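Local coordinates for glycine betaine/carnitine/choline ABC transporter%2C ATP-binding protein%2C putative (Staphylococcus aureus, PDB 5IIP) that probably serves as the ATP-binding subunit of the OpuC osmolyte importer, with CBS domains that probably bind the inhibitory second messenger c-di-AMP, at residues 44-49 with 68-73. Numbering follows the deposited sequence.
Sequences PITIQA and IFVVDS
Ile47 sends its CG2 methyl into the dip between two side chains of the neighbouring strand, meeting Val70 CG2 at 3.9 Å and Ile68 CD1 at 4.1 Å. With CG1 anti to the backbone N (chi1 -163°), CG2 is left between N and the carbonyl carbon, and it is this methyl that faces the neighbouring strand; Ile47 and Val70 run side by side, whereas Ile68 slants across. The same row continues at both ends: Ile45 CG2 abuts Ile68 CG2 at 3.7 Å, and Val70 CG1 fits against Ala49, 3.8 Å from its CA. Helix 53-63 covers this face through Ile59, which touches Ile45 and Ile47, and Ala56, which touches Ile68. Here is the beta-alpha-beta crossover of a CBS domain, with strands 46-48 and 67-71 parallel and the helix packed over one side of the sheet. Backbone bonds fix the register, from Phe69 N to Ile45 O (3.1 Å) through Ile47 N to Phe69 O and Val71 N to Ile47 O, before fading to a weak one from Ala49 N to Val71 O. On the other face Thr46, Phe69 and Val71 lie toward the second CBS domain, where Leu137 and Leu140 meet them. Pro44 CB nestles obliquely against Phe69 CD2 at 4.1 Å, and the bent chain of Gln48 brings NE2 within 4.0 Å of Val71 CG2, the two side chains meeting at a slant.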
loop_
_atom_site.group_PDB
_atom_site.type_symbol
_atom_site.label_atom_id
_atom_site.label_comp_id
_atom_site.label_asym_id
_atom_site.label_seq_id
_atom_site.Cartn_x
_atom_site.Cartn_y
_atom_site.Cartn_z
ATOM N N PRO D 44 1.946 18.154 2.440
ATOM C CA PRO D 44 1.181 17.134 3.137
ATOM C C PRO D 44 0.879 17.428 4.573
ATOM O O PRO D 44 1.554 18.178 5.204
ATOM C CB PRO D 44 2.071 15.913 3.050
ATOM C CG PRO D 44 3.379 16.375 2.606
ATOM C CD PRO D 44 3.365 17.834 2.410
ATOM N N ILE D 45 -0.151 16.786 5.066
ATOM C CA ILE D 45 -0.581 16.897 6.432
ATOM C C ILE D 45 -0.003 15.717 7.149
ATOM O O ILE D 45 -0.140 14.604 6.707
ATOM C CB ILE D 45 -2.092 16.824 6.531
ATOM C CG1 ILE D 45 -2.706 17.912 5.684
ATOM C CG2 ILE D 45 -2.541 16.931 7.967
ATOM C CD1 ILE D 45 -2.520 19.295 6.239
ATOM N N THR D 46 0.647 15.957 8.267
ATOM C CA THR D 46 1.307 14.904 8.958
ATOM C C THR D 46 0.980 14.813 10.384
ATOM O O THR D 46 0.315 15.648 10.922
ATOM C CB THR D 46 2.815 15.061 8.866
ATOM O OG1 THR D 46 3.216 16.270 9.481
ATOM C CG2 THR D 46 3.232 15.113 7.493
ATOM N N ILE D 47 1.461 13.733 10.960
ATOM C CA ILE D 47 1.327 13.459 12.358
ATOM C C ILE D 47 2.581 12.765 12.813
ATOM O O ILE D 47 3.108 11.964 12.102
ATOM C CB ILE D 47 0.094 12.617 12.681
ATOM C CG1 ILE D 47 -0.215 12.727 14.148
ATOM C CG2 ILE D 47 0.277 11.170 12.325
ATOM C CD1 ILE D 47 -1.461 12.034 14.573
ATOM N N GLN D 48 3.044 13.078 13.998
ATOM C CA GLN D 48 4.224 12.451 14.516
ATOM C C GLN D 48 3.886 11.060 14.953
ATOM O O GLN D 48 2.781 10.780 15.285
ATOM C CB GLN D 48 4.841 13.289 15.604
ATOM C CG GLN D 48 5.213 14.653 15.136
ATOM C CD GLN D 48 6.545 14.715 14.468
ATOM O OE1 GLN D 48 7.469 14.074 14.869
ATOM N NE2 GLN D 48 6.651 15.528 13.480
ATOM N N ALA D 49 4.860 10.185 14.938
ATOM C CA ALA D 49 4.679 8.784 15.289
ATOM C C ALA D 49 4.263 8.485 16.704
ATOM O O ALA D 49 3.636 7.506 16.961
ATOM C CB ALA D 49 5.917 8.002 14.952
ATOM N N ILE D 68 -3.661 11.217 6.481
ATOM C CA ILE D 68 -2.469 11.839 6.935
ATOM C C ILE D 68 -1.306 10.908 6.859
ATOM O O ILE D 68 -1.435 9.722 6.871
ATOM C CB ILE D 68 -2.619 12.265 8.398
ATOM C CG1 ILE D 68 -3.174 11.134 9.204
ATOM C CG2 ILE D 68 -3.582 13.397 8.539
ATOM C CD1 ILE D 68 -3.414 11.469 10.631
ATOM N N PHE D 69 -0.152 11.511 6.829
ATOM C CA PHE D 69 1.079 10.808 6.773
ATOM C C PHE D 69 1.869 10.887 8.060
ATOM O O PHE D 69 2.028 11.921 8.621
ATOM C CB PHE D 69 1.876 11.368 5.637
ATOM C CG PHE D 69 1.190 11.275 4.361
ATOM C CD1 PHE D 69 1.305 10.166 3.603
ATOM C CD2 PHE D 69 0.397 12.272 3.951
ATOM C CE1 PHE D 69 0.650 10.058 2.430
ATOM C CE2 PHE D 69 -0.270 12.184 2.776
ATOM C CZ PHE D 69 -0.142 11.071 2.007
ATOM N N VAL D 70 2.363 9.747 8.496
ATOM C CA VAL D 70 3.157 9.626 9.678
ATOM C C VAL D 70 4.625 9.781 9.384
ATOM O O VAL D 70 5.137 9.148 8.533
ATOM C CB VAL D 70 2.962 8.256 10.300
ATOM C CG1 VAL D 70 3.630 8.146 11.643
ATOM C CG2 VAL D 70 1.515 7.963 10.444
ATOM N N VAL D 71 5.287 10.637 10.126
ATOM C CA VAL D 71 6.693 10.854 9.973
ATOM C C VAL D 71 7.308 10.850 11.330
ATOM O O VAL D 71 6.629 10.992 12.291
ATOM C CB VAL D 71 7.018 12.198 9.359
ATOM C CG1 VAL D 71 6.611 12.256 7.927
ATOM C CG2 VAL D 71 6.364 13.294 10.124
ATOM N N ASP D 72 8.610 10.675 11.376
ATOM C CA ASP D 72 9.366 10.708 12.594
ATOM C C ASP D 72 9.969 12.067 12.919
ATOM O O ASP D 72 9.721 13.035 12.282
ATOM C CB ASP D 72 10.382 9.590 12.671
ATOM C CG ASP D 72 11.446 9.688 11.669
ATOM O OD1 ASP D 72 11.570 10.682 10.988
ATOM O OD2 ASP D 72 12.177 8.731 11.558
ATOM N N SER D 73 10.803 12.106 13.926
ATOM C CA SER D 73 11.399 13.344 14.379
ATOM C C SER D 73 12.195 14.002 13.314
ATOM O O SER D 73 12.294 15.186 13.287
ATOM C CB SER D 73 12.258 13.118 15.600
ATOM O OG SER D 73 12.804 14.324 16.031
#